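PDB 4O7K: protein osa from Shigella flexneri, which suppresses the oncogenicity of Agrobacterium tumefaciens, acting as a plasmid-encoded fertility inhibition factor of the ParB/Srx superfamily. Local coordinates for residues N72-W80 / M140-A148; V118-T126 / V156-L167. The protein carries 1 engineered substitution. One frame throughout, in Å; residues are numbered along the deposited sequence. Where two conformers were deposited one is given.

Contact 1 of 2, residues N72-W80 / M140-A148; sequences NGLAFYRAW and MTRSMWLLA. With PO4 (phosphate ion), chain B; IPA (isopropyl alcohol), chain E; PO4 (phosphate ion), chain C.
Helices 73-80 and 140-148 cross at -130°, their axes approaching to 10.5 Å, with Gly73 nearest Leu147 at one end and Trp80 facing Met140 at the other. Two side chains interlock as knobs into holes. Leu147 enters the hole formed by Gly73, Phe76, Tyr77 and Trp80; Gly73 offers bare backbone here, and the CD2 methyl of Leu147 rests 3.4 Å from Gly73 O. Its other methyl, CD1, lies at the edges of the Phe76 and Trp80 rings, 3.9 Å from Trp80 CE3. Trp80 is the answering knob, among Met140, Ser143, Met144 and Leu147. With CG anti to the backbone N (chi1 -171°), its indole reaches over to helix 140-148, and CH2 comes 3.6 Å from Met144 CG, the two side chains crossing at about a right angle. Small Ser143 admits the ring, its CB 3.9 Å from Trp80 CZ3, while its hydroxyl bonds to Gly139 O. Met140 adds an oblique Met-aromatic contact, SD 5.4 Å from the centroid of the six-membered ring and 69° off its normal. The N-terminal turn of 140-148 holds a phosphate, probably from the crystallisation liquor: Thr141 N and OG1 bind its O2, and Arg142 N and NE its O4. Around the helix pair, helix 4-24 packs on Leu74 and Tyr77, strand 131-136 on Trp80 and Ser143, and helix 103-112 on Arg142 and Trp145.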
loop_
_atom_site.group_PDB
_atom_site.type_symbol
_atom_site.label_atom_id
_atom_site.label_comp_id
_atom_site.label_asym_id
_atom_site.label_seq_id
_atom_site.Cartn_x
_atom_site.Cartn_y
_atom_site.Cartn_z
ATOM N N ASN A 72 4.242 -6.017 -0.967
ATOM C CA ASN A 72 3.838 -6.585 -2.229
ATOM C C ASN A 72 2.408 -6.136 -2.507
ATOM O O ASN A 72 1.478 -6.532 -1.794
ATOM C CB ASN A 72 3.955 -8.111 -2.148
ATOM C CG ASN A 72 3.537 -8.806 -3.418
ATOM O OD1 ASN A 72 2.554 -8.434 -4.060
ATOM N ND2 ASN A 72 4.277 -9.847 -3.781
ATOM N N GLY A 73 2.226 -5.303 -3.527
ATOM C CA GLY A 73 0.905 -4.776 -3.854
ATOM C C GLY A 73 -0.210 -5.809 -3.931
ATOM O O GLY A 73 -1.284 -5.619 -3.349
ATOM N N LEU A 74 0.032 -6.907 -4.646
ATOM C CA LEU A 74 -0.980 -7.958 -4.773
ATOM C C LEU A 74 -1.305 -8.610 -3.427
ATOM O O LEU A 74 -2.451 -8.971 -3.168
ATOM C CB LEU A 74 -0.520 -9.039 -5.748
ATOM C CG LEU A 74 -0.399 -8.667 -7.229
ATOM C CD1 LEU A 74 -0.095 -9.919 -8.030
ATOM C CD2 LEU A 74 -1.654 -7.976 -7.754
ATOM N N ALA A 75 -0.288 -8.787 -2.588
ATOM C CA ALA A 75 -0.518 -9.378 -1.268
ATOM C C ALA A 75 -1.295 -8.413 -0.377
ATOM O O ALA A 75 -2.156 -8.827 0.410
ATOM C CB ALA A 75 0.788 -9.754 -0.620
ATOM N N PHE A 76 -0.968 -7.132 -0.494
ATOM C CA PHE A 76 -1.626 -6.086 0.281
ATOM C C PHE A 76 -3.098 -6.017 -0.106
ATOM O O PHE A 76 -3.975 -5.963 0.761
ATOM C CB PHE A 76 -0.922 -4.745 0.040
ATOM C CG PHE A 76 -1.510 -3.594 0.801
ATOM C CD1 PHE A 76 -1.051 -3.277 2.072
ATOM C CD2 PHE A 76 -2.497 -2.803 0.233
ATOM C CE1 PHE A 76 -1.572 -2.197 2.761
ATOM C CE2 PHE A 76 -3.016 -1.720 0.916
ATOM C CZ PHE A 76 -2.557 -1.423 2.185
ATOM N N TYR A 77 -3.337 -6.027 -1.419
ATOM C CA TYR A 77 -4.673 -6.049 -1.998
ATOM C C TYR A 77 -5.471 -7.225 -1.439
ATOM O O TYR A 77 -6.597 -7.048 -0.982
ATOM C CB TYR A 77 -4.560 -6.127 -3.524
ATOM C CG TYR A 77 -5.850 -6.123 -4.326
ATOM C CD1 TYR A 77 -7.039 -5.601 -3.812
ATOM C CD2 TYR A 77 -5.860 -6.631 -5.620
ATOM C CE1 TYR A 77 -8.203 -5.601 -4.580
ATOM C CE2 TYR A 77 -6.998 -6.639 -6.381
ATOM C CZ TYR A 77 -8.166 -6.129 -5.866
ATOM O OH TYR A 77 -9.285 -6.151 -6.655
ATOM N N ARG A 78 -4.880 -8.417 -1.476
ATOM C CA ARG A 78 -5.534 -9.621 -0.956
ATOM C C ARG A 78 -5.885 -9.514 0.525
ATOM O O ARG A 78 -6.983 -9.890 0.944
ATOM C CB ARG A 78 -4.647 -10.845 -1.177
ATOM C CG ARG A 78 -5.211 -12.124 -0.588
ATOM C CD ARG A 78 -4.302 -13.315 -0.846
ATOM N NE ARG A 78 -4.881 -14.549 -0.313
ATOM C CZ ARG A 78 -4.721 -14.970 0.939
ATOM N NH1 ARG A 78 -3.996 -14.264 1.795
ATOM N NH2 ARG A 78 -5.285 -16.100 1.336
ATOM N N ALA A 79 -4.948 -9.012 1.320
ATOM C CA ALA A 79 -5.174 -8.864 2.757
ATOM C C ALA A 79 -6.279 -7.844 3.037
ATOM O O ALA A 79 -7.068 -7.991 3.984
ATOM C CB ALA A 79 -3.882 -8.461 3.454
ATOM N N TRP A 80 -6.349 -6.819 2.196
ATOM C CA TRP A 80 -7.385 -5.793 2.313
ATOM C C TRP A 80 -8.758 -6.384 1.982
ATOM O O TRP A 80 -9.735 -6.134 2.683
ATOM C CB TRP A 80 -7.060 -4.608 1.395
ATOM C CG TRP A 80 -7.925 -3.400 1.566
ATOM C CD1 TRP A 80 -8.988 -3.245 2.432
ATOM C CD2 TRP A 80 -7.824 -2.179 0.828
ATOM N NE1 TRP A 80 -9.536 -1.988 2.278
ATOM C CE2 TRP A 80 -8.846 -1.315 1.297
ATOM C CE3 TRP A 80 -6.964 -1.719 -0.189
ATOM C CZ2 TRP A 80 -9.025 -0.027 0.798
ATOM C CZ3 TRP A 80 -7.140 -0.440 -0.683
ATOM C CH2 TRP A 80 -8.166 0.395 -0.188
ATOM N N MET A 140 -6.666 5.179 2.450
ATOM C CA MET A 140 -7.350 4.181 1.629
ATOM C C MET A 140 -7.395 4.559 0.151
ATOM O O MET A 140 -7.132 3.729 -0.705
ATOM C CB MET A 140 -8.785 3.944 2.138
ATOM C CG MET A 140 -8.848 2.985 3.303
ATOM S SD MET A 140 -10.543 2.495 3.729
ATOM C CE MET A 140 -11.186 4.080 4.238
ATOM N N THR A 141 -7.735 5.800 -0.161
ATOM C CA THR A 141 -7.884 6.155 -1.570
ATOM C C THR A 141 -6.542 6.179 -2.297
ATOM O O THR A 141 -6.453 5.725 -3.427
ATOM C CB THR A 141 -8.567 7.506 -1.757
ATOM O OG1 THR A 141 -9.665 7.625 -0.846
ATOM C CG2 THR A 141 -9.095 7.617 -3.170
ATOM N N ARG A 142 -5.498 6.696 -1.660
ATOM C CA ARG A 142 -4.193 6.706 -2.316
ATOM C C ARG A 142 -3.700 5.270 -2.492
ATOM O O ARG A 142 -2.987 4.975 -3.441
ATOM C CB ARG A 142 -3.182 7.549 -1.536
ATOM C CG ARG A 142 -2.698 6.940 -0.231
ATOM C CD ARG A 142 -2.104 8.007 0.679
ATOM N NE ARG A 142 -3.119 8.948 1.159
ATOM C CZ ARG A 142 -2.851 10.171 1.610
ATOM N NH1 ARG A 142 -1.597 10.612 1.641
ATOM N NH2 ARG A 142 -3.832 10.958 2.019
ATOM N N SER A 143 -4.108 4.372 -1.593
ATOM C CA SER A 143 -3.808 2.941 -1.745
ATOM C C SER A 143 -4.528 2.358 -2.959
ATOM O O SER A 143 -3.962 1.534 -3.688
ATOM C CB SER A 143 -4.208 2.147 -0.484
ATOM O OG SER A 143 -3.427 2.516 0.645
ATOM N N MET A 144 -5.776 2.774 -3.174
ATOM C CA MET A 144 -6.525 2.329 -4.350
ATOM C C MET A 144 -5.846 2.775 -5.643
ATOM O O MET A 144 -5.773 2.025 -6.619
ATOM C CB MET A 144 -7.961 2.861 -4.320
ATOM C CG MET A 144 -8.820 2.324 -3.187
ATOM S SD MET A 144 -10.483 3.002 -3.334
ATOM C CE MET A 144 -11.193 2.566 -1.735
ATOM N N TRP A 145 -5.368 4.014 -5.641
ATOM C CA TRP A 145 -4.714 4.580 -6.816
ATOM C C TRP A 145 -3.521 3.700 -7.185
ATOM O O TRP A 145 -3.398 3.262 -8.329
ATOM C CB TRP A 145 -4.281 6.030 -6.552
ATOM C CG TRP A 145 -3.776 6.761 -7.792
ATOM C CD1 TRP A 145 -4.506 7.559 -8.638
ATOM C CD2 TRP A 145 -2.437 6.748 -8.315
ATOM N NE1 TRP A 145 -3.702 8.042 -9.648
ATOM C CE2 TRP A 145 -2.429 7.557 -9.473
ATOM C CE3 TRP A 145 -1.246 6.125 -7.915
ATOM C CZ2 TRP A 145 -1.280 7.765 -10.231
ATOM C CZ3 TRP A 145 -0.106 6.334 -8.668
ATOM C CH2 TRP A 145 -0.131 7.151 -9.815
ATOM N N LEU A 146 -2.684 3.391 -6.192
ATOM C CA LEU A 146 -1.482 2.592 -6.414
ATOM C C LEU A 146 -1.841 1.205 -6.913
ATOM O O LEU A 146 -1.232 0.692 -7.848
ATOM C CB LEU A 146 -0.636 2.493 -5.130
ATOM C CG LEU A 146 -0.001 3.784 -4.588
ATOM C CD1 LEU A 146 0.322 3.639 -3.106
ATOM C CD2 LEU A 146 1.260 4.124 -5.364
ATOM N N LEU A 147 -2.849 0.608 -6.294
ATOM C CA LEU A 147 -3.276 -0.739 -6.662
ATOM C C LEU A 147 -3.859 -0.782 -8.078
ATOM O O LEU A 147 -3.506 -1.652 -8.887
ATOM C CB LEU A 147 -4.287 -1.255 -5.644
ATOM C CG LEU A 147 -3.677 -1.622 -4.294
ATOM C CD1 LEU A 147 -4.778 -2.117 -3.362
ATOM C CD2 LEU A 147 -2.576 -2.674 -4.473
ATOM N N ALA A 148 -4.733 0.172 -8.381
ATOM C CA ALA A 148 -5.372 0.228 -9.694
ATOM C C ALA A 148 -4.341 0.515 -10.778
ATOM O O ALA A 148 -4.516 0.106 -11.927
ATOM C CB ALA A 148 -6.483 1.282 -9.714
HETATM P P PO4 B . -6.906 9.212 1.148
HETATM O O1 PO4 B . -6.610 9.977 2.407
HETATM O O2 PO4 B . -8.121 8.342 1.360
HETATM O O3 PO4 B . -7.127 10.165 0.001
HETATM O O4 PO4 B . -5.741 8.314 0.787
HETATM C C1 IPA E . -1.964 13.653 3.258
HETATM C C2 IPA E . -2.556 14.714 2.336
HETATM C C3 IPA E . -1.456 15.395 1.531
HETATM O O2 IPA E . -3.460 14.101 1.448
HETATM P P PO4 C . -4.259 8.928 -13.610
HETATM O O1 PO4 C . -5.154 8.493 -12.459
HETATM O O2 PO4 C . -3.751 7.716 -14.354
HETATM O O3 PO4 C . -5.025 9.803 -14.574
HETATM O O4 PO4 C . -3.095 9.723 -13.072
#

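Contact 2 of 2, residues V118-T126 / V156-L167; sequences VPLADVSPT and VLSRDEASAVML
Leu157 packs against Leu120 and Asp122 where strand 156-158 meets the 118-126 segment. Its CB lies 3.4 Å from Asp122 OD1, CG reaches Leu120 CB and CD1, and the tips divide: CD1 touches Leu120 CB and Asp122 OD1, CD2 ends 4.0 Å from Leu120 CD1. A branched apolar residue suits this place, meeting Leu120 at about a right angle. The same residue makes both backbone bonds, Leu157 N to Ala121 O (2.8 Å) and Val123 N to Leu157 O (2.9 Å), a single bridge of parallel type, Asp122 opposite Leu157, between strands 59° apart. Beyond it a water links the two segments, donating to Val123 O and accepting from Arg159 N. Asp160 is the N-cap of helix 161-167, its OD1 taking Ser163 N and OG from one face of the carboxylate. Pro125 meets this helix with its compact ring: CD lies 3.8 Å from Leu167 CG, CG 3.7 Å from Ser163 O, and CB 3.8 Å from Met166 SD. Leu167 CD1 reaches Val123 CG2, 3.9 Å away. The lone bridge joins edge strand 153-158 of the three-stranded sheet to strand 118-128 of the five-stranded one, helix 161-171 packing across the latter, within this ParB/Srx-clan family region.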
loop_
_atom_site.group_PDB
_atom_site.type_symbol
_atom_site.label_atom_id
_atom_site.label_comp_id
_atom_site.label_asym_id
_atom_site.label_seq_id
_atom_site.Cartn_x
_atom_site.Cartn_y
_atom_site.Cartn_z
ATOM N N VAL A 118 3.127 12.282 -2.403
ATOM C CA VAL A 118 1.982 11.851 -1.610
ATOM C C VAL A 118 2.433 11.164 -0.315
ATOM O O VAL A 118 3.211 10.218 -0.358
ATOM C CB VAL A 118 1.094 10.890 -2.419
ATOM C CG1 VAL A 118 -0.105 10.407 -1.570
ATOM C CG2 VAL A 118 0.617 11.573 -3.692
ATOM N N PRO A 119 1.948 11.639 0.844
ATOM C CA PRO A 119 2.276 10.974 2.116
ATOM C C PRO A 119 1.796 9.522 2.156
ATOM O O PRO A 119 0.792 9.177 1.527
ATOM C CB PRO A 119 1.548 11.829 3.157
ATOM C CG PRO A 119 1.434 13.181 2.500
ATOM C CD PRO A 119 1.181 12.880 1.055
ATOM N N LEU A 120 2.529 8.681 2.878
ATOM C CA LEU A 120 2.194 7.268 2.995
ATOM C C LEU A 120 0.865 7.042 3.711
ATOM O O LEU A 120 0.450 7.846 4.538
ATOM C CB LEU A 120 3.292 6.525 3.753
ATOM C CG LEU A 120 4.683 6.572 3.112
ATOM C CD1 LEU A 120 5.633 5.710 3.938
ATOM C CD2 LEU A 120 4.592 6.096 1.682
ATOM N N ALA A 121 0.231 5.925 3.382
ATOM C CA ALA A 121 -0.902 5.404 4.133
ATOM C C ALA A 121 -0.453 4.861 5.479
ATOM O O ALA A 121 0.659 4.332 5.618
ATOM C CB ALA A 121 -1.594 4.316 3.341
ATOM N N ASP A 122 -1.329 4.996 6.465
ATOM C CA ASP A 122 -1.144 4.405 7.793
ATOM C C ASP A 122 -2.079 3.212 7.953
ATOM O O ASP A 122 -3.298 3.371 7.959
ATOM C CB ASP A 122 -1.416 5.441 8.875
ATOM C CG ASP A 122 -0.407 6.572 8.858
ATOM O OD1 ASP A 122 0.652 6.430 9.504
ATOM O OD2 ASP A 122 -0.673 7.600 8.198
ATOM N N VAL A 123 -1.509 2.013 8.043
ATOM C CA VAL A 123 -2.318 0.802 8.073
ATOM C C VAL A 123 -2.004 -0.034 9.308
ATOM O O VAL A 123 -1.086 0.268 10.070
ATOM C CB VAL A 123 -2.105 -0.073 6.819
ATOM C CG1 VAL A 123 -2.391 0.733 5.537
ATOM C CG2 VAL A 123 -0.695 -0.636 6.814
ATOM N N SER A 124 -2.778 -1.097 9.492
ATOM C CA SER A 124 -2.618 -1.952 10.651
ATOM C C SER A 124 -3.006 -3.378 10.317
ATOM O O SER A 124 -3.952 -3.609 9.566
ATOM C CB SER A 124 -3.467 -1.432 11.815
ATOM O OG SER A 124 -3.142 -0.086 12.115
ATOM N N PRO A 125 -2.274 -4.349 10.877
ATOM C CA PRO A 125 -2.715 -5.736 10.783
ATOM C C PRO A 125 -3.930 -5.913 11.685
ATOM O O PRO A 125 -4.041 -5.188 12.674
ATOM C CB PRO A 125 -1.523 -6.525 11.314
ATOM C CG PRO A 125 -0.835 -5.572 12.235
ATOM C CD PRO A 125 -1.039 -4.203 11.659
ATOM N N THR A 126 -4.819 -6.844 11.357
ATOM C CA THR A 126 -5.978 -7.096 12.200
ATOM C C THR A 126 -6.498 -8.508 11.942
ATOM O O THR A 126 -5.971 -9.233 11.093
ATOM C CB THR A 126 -7.102 -6.028 11.967
ATOM O OG1 THR A 126 -8.084 -6.103 13.017
ATOM C CG2 THR A 126 -7.771 -6.192 10.606
ATOM N N VAL A 156 4.256 1.488 3.284
ATOM C CA VAL A 156 3.139 1.899 4.125
ATOM C C VAL A 156 3.695 2.111 5.525
ATOM O O VAL A 156 4.811 1.676 5.830
ATOM C CB VAL A 156 1.996 0.862 4.157
ATOM C CG1 VAL A 156 1.342 0.717 2.788
ATOM C CG2 VAL A 156 2.507 -0.489 4.661
ATOM N N LEU A 157 2.920 2.786 6.362
ATOM C CA LEU A 157 3.327 3.122 7.724
ATOM C C LEU A 157 2.568 2.299 8.758
ATOM O O LEU A 157 1.369 2.089 8.627
ATOM C CB LEU A 157 3.095 4.611 7.994
ATOM C CG LEU A 157 4.048 5.584 7.297
ATOM C CD1 LEU A 157 3.524 6.997 7.465
ATOM C CD2 LEU A 157 5.431 5.449 7.921
ATOM N N SER A 158 3.289 1.849 9.780
ATOM C CA SER A 158 2.734 1.040 10.850
ATOM C C SER A 158 3.135 1.636 12.191
ATOM O O SER A 158 4.226 2.187 12.338
ATOM C CB SER A 158 3.217 -0.404 10.724
ATOM O OG SER A 158 2.904 -1.159 11.872
ATOM N N ARG A 159 2.248 1.489 13.170
ATOM C CA ARG A 159 2.312 2.202 14.441
ATOM C C ARG A 159 3.462 1.751 15.344
ATOM O O ARG A 159 3.936 2.517 16.184
ATOM C CB ARG A 159 0.965 2.011 15.169
ATOM C CG ARG A 159 0.415 3.205 15.935
ATOM C CD ARG A 159 -0.985 2.878 16.495
ATOM N NE ARG A 159 -1.939 2.574 15.421
ATOM C CZ ARG A 159 -2.870 1.616 15.461
ATOM N NH1 ARG A 159 -3.008 0.835 16.531
ATOM N NH2 ARG A 159 -3.671 1.436 14.414
ATOM N N ASP A 160 3.891 0.503 15.195
ATOM C CA ASP A 160 4.869 -0.080 16.115
ATOM C C ASP A 160 5.575 -1.296 15.520
ATOM O O ASP A 160 5.156 -1.832 14.492
ATOM C CB ASP A 160 4.187 -0.469 17.436
ATOM C CG ASP A 160 3.022 -1.412 17.226
ATOM O OD1 ASP A 160 3.248 -2.620 17.028
ATOM O OD2 ASP A 160 1.873 -0.938 17.247
ATOM N N GLU A 161 6.647 -1.731 16.173
ATOM C CA GLU A 161 7.511 -2.748 15.589
ATOM C C GLU A 161 6.783 -4.070 15.354
ATOM O O GLU A 161 6.882 -4.640 14.260
ATOM C CB GLU A 161 8.744 -2.989 16.460
ATOM C CG GLU A 161 9.764 -3.888 15.783
ATOM C CD GLU A 161 11.083 -3.955 16.528
ATOM O OE1 GLU A 161 11.101 -3.661 17.739
ATOM O OE2 GLU A 161 12.101 -4.300 15.899
ATOM N N ALA A 162 6.041 -4.546 16.356
ATOM C CA ALA A 162 5.375 -5.836 16.233
ATOM C C ALA A 162 4.332 -5.817 15.126
ATOM O O ALA A 162 4.223 -6.767 14.357
ATOM C CB ALA A 162 4.732 -6.232 17.543
ATOM N N SER A 163 3.558 -4.741 15.066
ATOM C CA SER A 163 2.569 -4.567 14.010
ATOM C C SER A 163 3.257 -4.558 12.651
ATOM O O SER A 163 2.764 -5.155 11.698
ATOM C CB SER A 163 1.781 -3.267 14.208
ATOM O OG SER A 163 1.040 -3.289 15.430
ATOM N N ALA A 164 4.406 -3.890 12.579
ATOM C CA ALA A 164 5.157 -3.789 11.335
ATOM C C ALA A 164 5.699 -5.154 10.929
ATOM O O ALA A 164 5.649 -5.527 9.762
ATOM C CB ALA A 164 6.298 -2.778 11.473
ATOM N N VAL A 165 6.182 -5.920 11.901
ATOM C CA VAL A 165 6.732 -7.228 11.584
ATOM C C VAL A 165 5.623 -8.172 11.109
ATOM O O VAL A 165 5.828 -8.954 10.172
ATOM C CB VAL A 165 7.497 -7.830 12.793
ATOM C CG1 VAL A 165 7.809 -9.303 12.557
ATOM C CG2 VAL A 165 8.794 -7.053 13.024
ATOM N N MET A 166 4.445 -8.072 11.730
ATOM C CA MET A 166 3.272 -8.837 11.315
ATOM C C MET A 166 2.836 -8.503 9.885
ATOM O O MET A 166 2.546 -9.399 9.092
ATOM C CB MET A 166 2.106 -8.580 12.280
ATOM C CG MET A 166 1.124 -9.707 12.347
ATOM S SD MET A 166 -0.161 -9.310 13.569
ATOM C CE MET A 166 0.824 -8.883 14.997
ATOM N N LEU A 167 2.776 -7.213 9.560
ATOM C CA LEU A 167 2.510 -6.799 8.183
ATOM C C LEU A 167 3.550 -7.381 7.213
ATOM O O LEU A 167 3.203 -7.994 6.195
ATOM C CB LEU A 167 2.492 -5.271 8.077
ATOM C CG LEU A 167 1.248 -4.600 8.668
ATOM C CD1 LEU A 167 1.485 -3.106 8.879
ATOM C CD2 LEU A 167 0.032 -4.831 7.781
HETATM O O HOH W 1 0.101 -0.310 12.508
#

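From the N terminus, the chain reaches helix 73-80, then the 118-126 segment, helix 140-148 and finally 156-167. The four segments therefore alternate: contact 1 closes a loop of 59 residues, contact 2 one of 29, and the two cross rather than nest. Their centres lie about 13 Å apart, and they touch directly. Arg142 NH1 lies 2.8 Å from Pro119 O, a probable hydrogen bond, while Phe76 packs on Val123 and Ser143 on Ala121. Contact 1 thus pairs two helices beside the strand that contact 2 joins to 153-158 and helix 161-171; together the four segments, all in the plasmid fertility inhibition family region, tie the two sheets to helices packed on them.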